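Local coordinates for unsaturated glucuronyl hydrolase (Streptococcus agalactiae, PDB 2ZZR), which hydrolyses unsaturated disaccharides from chondroitin, hyaluronan and heparin, releasing the 4,5-unsaturated uronic acid from its (1->3) or (1->4) glycosidic linkage, at residues I173-L176 against L177-L181; H113-G116 against F117-P121; G251-G254 against I255-Y259. All blocks are in the same frame, centred on the assembly; numbering follows the deposited sequence.

Interaction 1 (I173-L176 against L177-L181); sequences IDCL and LNIQL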
ATOM      1  N   ILE A 173       3.936   8.400   6.483  1.00 15.34           N
ATOM      2  CA  ILE A 173       4.667   7.662   5.447  1.00 15.50           C
ATOM      3  C   ILE A 173       3.757   7.041   4.379  1.00 15.58           C
ATOM      4  O   ILE A 173       4.166   6.889   3.217  1.00 15.33           O
ATOM      5  CB  ILE A 173       5.616   6.587   6.049  1.00 15.54           C
ATOM      6  CG1 ILE A 173       6.576   6.063   4.967  1.00 15.59           C
ATOM      7  CG2 ILE A 173       4.823   5.482   6.762  1.00 16.02           C
ATOM      8  CD1 ILE A 173       7.743   5.256   5.491  1.00 15.68           C
ATOM      9  N   ASP A 174       2.526   6.703   4.759  1.00 15.64           N
ATOM     10  CA  ASP A 174       1.607   6.099   3.783  1.00 15.78           C
ATOM     11  C   ASP A 174       1.206   7.067   2.665  1.00 15.10           C
ATOM     12  O   ASP A 174       0.669   6.651   1.635  1.00 15.05           O
ATOM     13  CB  ASP A 174       0.390   5.447   4.463  1.00 16.31           C
ATOM     14  CG  ASP A 174      -0.579   6.450   5.067  1.00 18.37           C
ATOM     15  OD1 ASP A 174      -1.656   6.001   5.503  1.00 22.93           O
ATOM     16  OD2 ASP A 174      -0.300   7.669   5.117  1.00 20.65           O
ATOM     17  N   CYS A 175       1.496   8.355   2.848  1.00 14.52           N
ATOM     18  CA  CYS A 175       1.206   9.339   1.808  1.00 14.15           C
ATOM     19  C   CYS A 175       2.034   9.082   0.539  1.00 13.87           C
ATOM     20  O   CYS A 175       1.684   9.556  -0.543  1.00 13.96           O
ATOM     21  CB  CYS A 175       1.392  10.775   2.311  1.00 14.30           C
ATOM     22  SG  CYS A 175       0.532  11.999   1.289  1.00 15.32           S
ATOM     23  N   LEU A 176       3.125   8.327   0.678  1.00 13.49           N
ATOM     24  CA  LEU A 176       3.910   7.881  -0.484  1.00 13.67           C
ATOM     25  C   LEU A 176       3.053   7.137  -1.512  1.00 13.49           C
ATOM     26  O   LEU A 176       3.300   7.238  -2.714  1.00 13.70           O
ATOM     27  CB  LEU A 176       5.086   7.003  -0.049  1.00 13.56           C
ATOM     28  CG  LEU A 176       6.248   7.710   0.667  1.00 13.84           C
ATOM     29  CD1 LEU A 176       7.321   6.700   1.003  1.00 14.47           C
ATOM     30  CD2 LEU A 176       6.826   8.837  -0.182  1.00 14.50           C
ATOM     31  N   LEU A 177       2.056   6.393  -1.036  1.00 13.72           N
ATOM     32  CA  LEU A 177       1.134   5.680  -1.940  1.00 13.62           C
ATOM     33  C   LEU A 177       0.086   6.607  -2.541  1.00 13.79           C
ATOM     34  O   LEU A 177      -0.490   6.308  -3.598  1.00 14.44           O
ATOM     35  CB  LEU A 177       0.430   4.532  -1.210  1.00 13.73           C
ATOM     36  CG  LEU A 177       1.068   3.140  -1.133  1.00 15.73           C
ATOM     37  CD1 LEU A 177       0.926   2.396  -2.453  1.00 16.28           C
ATOM     38  CD2 LEU A 177       2.529   3.190  -0.656  1.00 15.56           C
ATOM     39  N   ASN A 178      -0.169   7.724  -1.861  1.00 13.13           N
ATOM     40  CA  ASN A 178      -1.227   8.649  -2.261  1.00 13.01           C
ATOM     41  C   ASN A 178      -0.797   9.711  -3.274  1.00 12.70           C
ATOM     42  O   ASN A 178      -1.634  10.296  -3.960  1.00 12.98           O
ATOM     43  CB  ASN A 178      -1.865   9.266  -1.014  1.00 12.89           C
ATOM     44  CG  ASN A 178      -2.701   8.258  -0.251  1.00 13.13           C
ATOM     45  OD1 ASN A 178      -3.870   8.054  -0.559  1.00 12.86           O
ATOM     46  ND2 ASN A 178      -2.096   7.601   0.735  1.00 13.89           N
ATOM     47  N   ILE A 179       0.509   9.933  -3.400  1.00 12.42           N
ATOM     48  CA  ILE A 179       1.010  10.883  -4.402  1.00 12.43           C
ATOM     49  C   ILE A 179       0.983  10.291  -5.824  1.00 12.12           C
ATOM     50  O   ILE A 179       1.167  11.007  -6.805  1.00 12.69           O
ATOM     51  CB  ILE A 179       2.427  11.440  -4.064  1.00 12.62           C
ATOM     52  CG1 ILE A 179       3.494  10.340  -4.093  1.00 12.38           C
ATOM     53  CG2 ILE A 179       2.405  12.170  -2.713  1.00 12.92           C
ATOM     54  CD1 ILE A 179       4.949  10.849  -3.954  1.00 12.64           C
ATOM     55  N   GLN A 180       0.743   8.991  -5.937  1.00 12.45           N
ATOM     56  CA  GLN A 180       0.647   8.369  -7.262  1.00 12.33           C
ATOM     57  C   GLN A 180      -0.528   8.978  -8.027  1.00 12.87           C
ATOM     58  O   GLN A 180      -0.449   9.207  -9.244  1.00 13.02           O
ATOM     59  CB  GLN A 180       0.540   6.843  -7.157  1.00 12.44           C
ATOM     60  CG  GLN A 180       1.664   6.183  -6.321  1.00 13.19           C
ATOM     61  CD  GLN A 180       3.067   6.729  -6.609  1.00 14.04           C
ATOM     62  OE1 GLN A 180       3.812   7.080  -5.689  1.00 16.39           O
ATOM     63  NE2 GLN A 180       3.434   6.785  -7.878  1.00 10.85           N
ATOM     64  N   LEU A 181      -1.591   9.282  -7.286  1.00 12.52           N
ATOM     65  CA  LEU A 181      -2.757   9.996  -7.805  1.00 13.13           C
ATOM     66  C   LEU A 181      -2.351  11.311  -8.464  1.00 13.24           C
ATOM     67  O   LEU A 181      -2.885  11.685  -9.514  1.00 13.48           O
ATOM     68  CB  LEU A 181      -3.750  10.254  -6.657  1.00 12.68           C
ATOM     69  CG  LEU A 181      -4.965  11.161  -6.882  1.00 12.59           C
ATOM     70  CD1 LEU A 181      -5.855  10.591  -7.985  1.00 13.40           C
ATOM     71  CD2 LEU A 181      -5.733  11.310  -5.581  1.00 13.25           C
TER
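Two flat groups meet where the carboxamide of Asn178 reaches back to the peptide carbonyl of Asp174. ND2 of Asn178 donates to Asp174 O at 3.1 Å, with the acceptor 17° out of the amide plane, and it arrives over one face of the carbonyl. Over the opposite face comes Leu177 N, 3.0 Å from Asp174 O, so a single oxygen is gripped by two donors, neither of them on a lone pair. The other end of the amide is held as well: Asn178 OD1 accepts from Phe117 N. Asparagine suits this position because one short side chain both donates and accepts, and the two bonds together fix the rotation of the amide. With CG anti to its carbonyl carbon (chi1 -71°), the group lies back along the turn. Cys175 O serves the next step, taking Asn178 N at 2.9 Å and, weakly, Ile179 N at 3.1 Å; the chain is therefore a tight turn in which three-residue and four-residue spacings mix. Ile179 sets its CG1 branch between its own N and carbonyl carbon (chi1 65°), which brings CG1 to 3.4 Å from Leu176 O. Its CG2 branch instead lies 4.4 Å from Cys175 SG, a loose apolar contact. Both Cys175 and Ile179 then rest on His201 of helix 192-209, while Leu176 packs on Phe202 of the same helix. Asp174 OD2 is hydrogen-bonded to His113 NE2, with Trp250 close by. The arrangement is a short, weakly bonded helical turn that follows strand 170-172 in the chain, within the alpha barrel of glycoside hydrolase family 88, and it carries Asp174, most likely the proton donor of the active site.

Interaction 2 (H113-G116 against F117-P121); sequences HDLG and FLYTP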
ATOM      1  N   HIS A 113      -5.310  12.832   3.668  1.00 17.05           N
ATOM      2  CA  HIS A 113      -4.388  12.648   2.552  1.00 17.22           C
ATOM      3  C   HIS A 113      -4.574  11.298   1.852  1.00 16.86           C
ATOM      4  O   HIS A 113      -3.784  10.942   0.971  1.00 16.25           O
ATOM      5  CB  HIS A 113      -2.949  12.753   3.063  1.00 18.06           C
ATOM      6  CG  HIS A 113      -2.581  11.665   4.019  1.00 19.50           C
ATOM      7  ND1 HIS A 113      -2.993  11.660   5.336  1.00 23.26           N
ATOM      8  CD2 HIS A 113      -1.879  10.521   3.840  1.00 21.23           C
ATOM      9  CE1 HIS A 113      -2.533  10.574   5.933  1.00 23.62           C
ATOM     10  NE2 HIS A 113      -1.851   9.868   5.048  1.00 21.93           N
ATOM     11  N   ASP A 114      -5.602  10.545   2.249  1.00 16.39           N
ATOM     12  CA  ASP A 114      -5.811   9.189   1.720  1.00 16.41           C
ATOM     13  C   ASP A 114      -6.672   9.129   0.451  1.00 15.86           C
ATOM     14  O   ASP A 114      -7.308   8.105   0.167  1.00 15.78           O
ATOM     15  CB  ASP A 114      -6.350   8.257   2.816  1.00 16.69           C
ATOM     16  CG  ASP A 114      -5.323   7.977   3.898  1.00 17.87           C
ATOM     17  OD1 ASP A 114      -4.143   7.738   3.569  1.00 19.29           O
ATOM     18  OD2 ASP A 114      -5.701   7.990   5.088  1.00 21.60           O
ATOM     19  N   LEU A 115      -6.657  10.217  -0.318  1.00 15.30           N
ATOM     20  CA  LEU A 115      -7.400  10.306  -1.585  1.00 15.09           C
ATOM     21  C   LEU A 115      -6.936   9.259  -2.604  1.00 14.70           C
ATOM     22  O   LEU A 115      -7.743   8.736  -3.380  1.00 14.44           O
ATOM     23  CB  LEU A 115      -7.294  11.718  -2.182  1.00 15.51           C
ATOM     24  CG  LEU A 115      -8.279  12.809  -1.724  1.00 16.07           C
ATOM     25  CD1 LEU A 115      -9.711  12.470  -2.127  1.00 16.71           C
ATOM     26  CD2 LEU A 115      -8.197  13.060  -0.227  1.00 18.07           C
ATOM     27  N   GLY A 116      -5.641   8.954  -2.585  1.00 14.05           N
ATOM     28  CA  GLY A 116      -5.063   7.950  -3.474  1.00 13.50           C
ATOM     29  C   GLY A 116      -5.514   6.542  -3.138  1.00 13.05           C
ATOM     30  O   GLY A 116      -5.948   5.802  -4.019  1.00 12.83           O
ATOM     31  N   PHE A 117      -5.426   6.160  -1.865  1.00 12.46           N
ATOM     32  CA  PHE A 117      -5.949   4.860  -1.431  1.00 12.88           C
ATOM     33  C   PHE A 117      -7.411   4.686  -1.843  1.00 12.81           C
ATOM     34  O   PHE A 117      -7.829   3.591  -2.227  1.00 13.37           O
ATOM     35  CB  PHE A 117      -5.858   4.696   0.090  1.00 12.86           C
ATOM     36  CG  PHE A 117      -4.475   4.376   0.608  1.00 13.46           C
ATOM     37  CD1 PHE A 117      -4.040   4.917   1.813  1.00 13.78           C
ATOM     38  CD2 PHE A 117      -3.626   3.511  -0.079  1.00 13.19           C
ATOM     39  CE1 PHE A 117      -2.771   4.618   2.316  1.00 12.64           C
ATOM     40  CE2 PHE A 117      -2.356   3.204   0.419  1.00 14.12           C
ATOM     41  CZ  PHE A 117      -1.934   3.756   1.619  1.00 13.27           C
ATOM     42  N   LEU A 118      -8.180   5.766  -1.744  1.00 12.93           N
ATOM     43  CA  LEU A 118      -9.605   5.722  -2.050  1.00 13.42           C
ATOM     44  C   LEU A 118      -9.892   5.672  -3.545  1.00 13.95           C
ATOM     45  O   LEU A 118     -10.688   4.842  -3.996  1.00 14.42           O
ATOM     46  CB  LEU A 118     -10.326   6.915  -1.411  1.00 13.59           C
ATOM     47  CG  LEU A 118     -10.584   6.779   0.093  1.00 13.62           C
ATOM     48  CD1 LEU A 118     -11.049   8.098   0.678  1.00 13.91           C
ATOM     49  CD2 LEU A 118     -11.589   5.662   0.401  1.00 14.63           C
ATOM     50  N   TYR A 119      -9.239   6.548  -4.303  1.00 14.13           N
ATOM     51  CA  TYR A 119      -9.603   6.773  -5.706  1.00 14.26           C
ATOM     52  C   TYR A 119      -8.775   6.009  -6.727  1.00 14.13           C
ATOM     53  O   TYR A 119      -9.252   5.738  -7.825  1.00 13.93           O
ATOM     54  CB  TYR A 119      -9.664   8.271  -6.019  1.00 14.73           C
ATOM     55  CG  TYR A 119     -10.917   8.875  -5.421  1.00 15.06           C
ATOM     56  CD1 TYR A 119     -12.069   9.040  -6.191  1.00 16.27           C
ATOM     57  CD2 TYR A 119     -10.974   9.216  -4.067  1.00 14.95           C
ATOM     58  CE1 TYR A 119     -13.232   9.558  -5.635  1.00 16.98           C
ATOM     59  CE2 TYR A 119     -12.137   9.731  -3.501  1.00 15.66           C
ATOM     60  CZ  TYR A 119     -13.260   9.898  -4.288  1.00 16.37           C
ATOM     61  OH  TYR A 119     -14.421  10.396  -3.736  1.00 16.18           O
ATOM     62  N   THR A 120      -7.542   5.660  -6.370  1.00 13.91           N
ATOM     63  CA  THR A 120      -6.670   4.939  -7.312  1.00 13.50           C
ATOM     64  C   THR A 120      -7.145   3.506  -7.654  1.00 13.80           C
ATOM     65  O   THR A 120      -7.281   3.182  -8.842  1.00 13.96           O
ATOM     66  CB  THR A 120      -5.190   4.954  -6.860  1.00 13.49           C
ATOM     67  OG1 THR A 120      -4.742   6.316  -6.766  1.00 13.26           O
ATOM     68  CG2 THR A 120      -4.318   4.183  -7.865  1.00 13.05           C
ATOM     69  N   PRO A 121      -7.392   2.649  -6.636  1.00 14.28           N
ATOM     70  CA  PRO A 121      -7.820   1.274  -6.921  1.00 14.18           C
ATOM     71  C   PRO A 121      -9.284   1.159  -7.353  1.00 14.63           C
ATOM     72  O   PRO A 121      -9.715   0.079  -7.746  1.00 14.36           O
ATOM     73  CB  PRO A 121      -7.612   0.547  -5.587  1.00 14.33           C
ATOM     74  CG  PRO A 121      -6.848   1.510  -4.708  1.00 14.83           C
ATOM     75  CD  PRO A 121      -7.239   2.860  -5.185  1.00 13.98           C
TER
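Leu118, Tyr119 and Thr120 point their N-H groups four residues back, to Asp114 O (3.1 Å from Leu118 N), Leu115 O (2.8 Å from Tyr119 N) and Gly116 O (2.8 Å from Thr120 N), forming the first turn of helix 115-130. Pro121, having no N-H, breaks the series and kinks the helix, its CD 3.4 Å from Gly116 O. Asp114, most likely the active-site nucleophile, occupies the N-cap position, yet its carboxylate, near that of Asp174, makes no capping bond; OD1 lies instead at the edge of the Phe117 ring, 3.3 Å from CD1, with the carboxylate and ring planes 35° apart. An aromatic edge suits a carboxylate, since its C-H groups are slightly positive. Leu115 and Tyr119 run side by side, Leu115 CD1 3.9 Å from Tyr119 CE2, and Leu115 O lies in the tyrosine ring plane at its edge. Thr120 OG1, anti to its carbonyl carbon (chi1 -60°), lies 3.0 Å from Gly116 O, at most a weak bond. The Tyr119 hydroxyl bonds to Phe100 O. Leu115 and Tyr119 face helix 133-147, Leu118 rests on helix 87-105, and Phe117 meets Leu177 of helix 175-178 and the ring of Trp250.

Interaction 3 (G251-G254 against I255-Y259); sequences GIYG and IPLSY
Helix 245-262 belongs to the alpha barrel of this glycoside hydrolase, and residues 251-259 form a proline-kinked segment of it directly after Trp250, which probably binds substrate. Ile255 N bonds to Gly251 O at 3.0 Å. Pro256 has no N-H to give, and the helix kinks there; Ile252 O, which it would have met, is buried with no partner in the model. Bonding resumes with Leu257 N to Tyr253 O at 3.2 Å and continues with Ser258 N to Gly254 O at 3.1 Å; the serine hydroxyl also lies close to that oxygen. Ile255 CG1 lies 3.1 Å from Gly251 O, and its side chain touches Met274 of helix 265-280, while Pro256 packs on Glu316 and Met317 of helix 304-318. Tyr253 has its CG anti to the backbone N (chi1 -164°), which swings the ring along the helix beside Leu257. Its hydroxyl bonds to Arg388 and the ring meets Trp397 edge-to-face. A branched leucine one turn on covers the ring well: Leu257 CD1 sits over one face in a CH-pi contact, 3.7 Å from the centroid and 14° off the normal, while Leu257 CG is 3.5 Å from Tyr253 CE2.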
ATOM      1  N   GLY A 251       7.077   2.259   2.626  1.00 12.48           N
ATOM      2  CA  GLY A 251       8.308   2.726   1.995  1.00 12.23           C
ATOM      3  C   GLY A 251       8.731   1.808   0.857  1.00 11.98           C
ATOM      4  O   GLY A 251       9.031   2.274  -0.249  1.00 12.25           O
ATOM      5  N   ILE A 252       8.723   0.502   1.123  1.00 11.65           N
ATOM      6  CA  ILE A 252       9.138  -0.509   0.141  1.00 11.56           C
ATOM      7  C   ILE A 252       8.330  -0.436  -1.151  1.00 11.63           C
ATOM      8  O   ILE A 252       8.886  -0.633  -2.230  1.00 11.29           O
ATOM      9  CB  ILE A 252       9.118  -1.941   0.740  1.00 11.74           C
ATOM     10  CG1 ILE A 252      10.190  -2.052   1.829  1.00 12.13           C
ATOM     11  CG2 ILE A 252       9.365  -3.011  -0.337  1.00 12.01           C
ATOM     12  CD1 ILE A 252       9.989  -3.234   2.766  1.00 13.41           C
ATOM     13  N   TYR A 253       7.037  -0.126  -1.045  1.00 11.33           N
ATOM     14  CA  TYR A 253       6.204  -0.002  -2.246  1.00 10.99           C
ATOM     15  C   TYR A 253       6.140   1.439  -2.749  1.00 10.52           C
ATOM     16  O   TYR A 253       6.221   1.685  -3.949  1.00 10.19           O
ATOM     17  CB  TYR A 253       4.809  -0.581  -1.988  1.00 10.81           C
ATOM     18  CG  TYR A 253       3.964  -0.872  -3.227  1.00 11.50           C
ATOM     19  CD1 TYR A 253       2.603  -1.150  -3.099  1.00 11.68           C
ATOM     20  CD2 TYR A 253       4.516  -0.867  -4.514  1.00 11.62           C
ATOM     21  CE1 TYR A 253       1.806  -1.429  -4.220  1.00 11.62           C
ATOM     22  CE2 TYR A 253       3.724  -1.135  -5.652  1.00 10.96           C
ATOM     23  CZ  TYR A 253       2.373  -1.416  -5.488  1.00 10.82           C
ATOM     24  OH  TYR A 253       1.580  -1.684  -6.587  1.00 11.50           O
ATOM     25  N   GLY A 254       6.020   2.401  -1.838  1.00 10.00           N
ATOM     26  CA  GLY A 254       5.927   3.804  -2.242  1.00 10.11           C
ATOM     27  C   GLY A 254       7.136   4.305  -3.021  1.00 10.43           C
ATOM     28  O   GLY A 254       6.996   5.130  -3.927  1.00 10.15           O
ATOM     29  N   ILE A 255       8.323   3.813  -2.667  1.00 10.27           N
ATOM     30  CA  ILE A 255       9.548   4.253  -3.339  1.00 10.71           C
ATOM     31  C   ILE A 255       9.581   3.842  -4.829  1.00 10.26           C
ATOM     32  O   ILE A 255       9.698   4.714  -5.686  1.00 10.94           O
ATOM     33  CB  ILE A 255      10.845   3.821  -2.589  1.00 10.62           C
ATOM     34  CG1 ILE A 255      10.955   4.555  -1.246  1.00 10.96           C
ATOM     35  CG2 ILE A 255      12.078   4.100  -3.464  1.00 11.44           C
ATOM     36  CD1 ILE A 255      12.020   3.979  -0.305  1.00 11.23           C
ATOM     37  N   PRO A 256       9.478   2.528  -5.141  1.00 10.66           N
ATOM     38  CA  PRO A 256       9.478   2.166  -6.574  1.00 10.54           C
ATOM     39  C   PRO A 256       8.322   2.779  -7.374  1.00 10.62           C
ATOM     40  O   PRO A 256       8.510   3.129  -8.547  1.00 10.53           O
ATOM     41  CB  PRO A 256       9.418   0.630  -6.566  1.00 10.55           C
ATOM     42  CG  PRO A 256       8.922   0.260  -5.203  1.00 10.79           C
ATOM     43  CD  PRO A 256       9.438   1.332  -4.280  1.00 10.33           C
ATOM     44  N   LEU A 257       7.153   2.934  -6.751  1.00 10.37           N
ATOM     45  CA  LEU A 257       6.031   3.578  -7.441  1.00 10.84           C
ATOM     46  C   LEU A 257       6.405   4.998  -7.879  1.00 11.20           C
ATOM     47  O   LEU A 257       6.181   5.384  -9.027  1.00 11.70           O
ATOM     48  CB  LEU A 257       4.776   3.594  -6.562  1.00 10.53           C
ATOM     49  CG  LEU A 257       4.039   2.265  -6.405  1.00 10.96           C
ATOM     50  CD1 LEU A 257       2.918   2.420  -5.393  1.00 11.12           C
ATOM     51  CD2 LEU A 257       3.475   1.782  -7.744  1.00 10.85           C
ATOM     52  N   SER A 258       7.013   5.759  -6.971  1.00 11.46           N
ATOM     53  CA  SER A 258       7.470   7.113  -7.295  1.00 11.99           C
ATOM     54  C   SER A 258       8.639   7.114  -8.272  1.00 11.77           C
ATOM     55  O   SER A 258       8.744   8.008  -9.125  1.00 12.07           O
ATOM     56  CB  SER A 258       7.854   7.859  -6.022  1.00 12.40           C
ATOM     57  OG  SER A 258       6.739   7.937  -5.160  1.00 14.05           O
ATOM     58  N   TYR A 259       9.508   6.117  -8.149  1.00 11.84           N
ATOM     59  CA  TYR A 259      10.651   5.979  -9.058  1.00 12.31           C
ATOM     60  C   TYR A 259      10.204   5.906 -10.525  1.00 12.64           C
ATOM     61  O   TYR A 259      10.859   6.474 -11.406  1.00 12.45           O
ATOM     62  CB  TYR A 259      11.506   4.762  -8.697  1.00 12.13           C
ATOM     63  CG  TYR A 259      12.616   4.514  -9.697  1.00 12.56           C
ATOM     64  CD1 TYR A 259      13.823   5.206  -9.617  1.00 12.20           C
ATOM     65  CD2 TYR A 259      12.444   3.604 -10.744  1.00 12.47           C
ATOM     66  CE1 TYR A 259      14.841   4.982 -10.548  1.00 12.55           C
ATOM     67  CE2 TYR A 259      13.448   3.381 -11.678  1.00 12.08           C
ATOM     68  CZ  TYR A 259      14.641   4.075 -11.578  1.00 12.63           C
ATOM     69  OH  TYR A 259      15.632   3.855 -12.511  1.00 12.93           O
TER

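Interaction 1 lies between the other two, centre to centre about 8 Å from interaction 2 and about 9 Å from interaction 3; interactions 2 and 3 do not touch, their nearest atoms being about 7 Å apart. The first junction is polar, with Asp174 OD2 2.7 Å from His113 NE2 and Asn178 OD1 2.8 Å from Phe117 N. Beside it the carboxylates of the presumed nucleophile Asp114 and proton donor Asp174 come close, 3.6 Å from OD1 to OD1. The second includes an apolar contact, Leu177 CD1 3.6 Å from Leu257 CD1, beside the Gln180 amide, which lies close to Ser258 OG. Residues 173-181 thus join helix 115-130 to helix 245-262, whose Trp250 probably binds substrate.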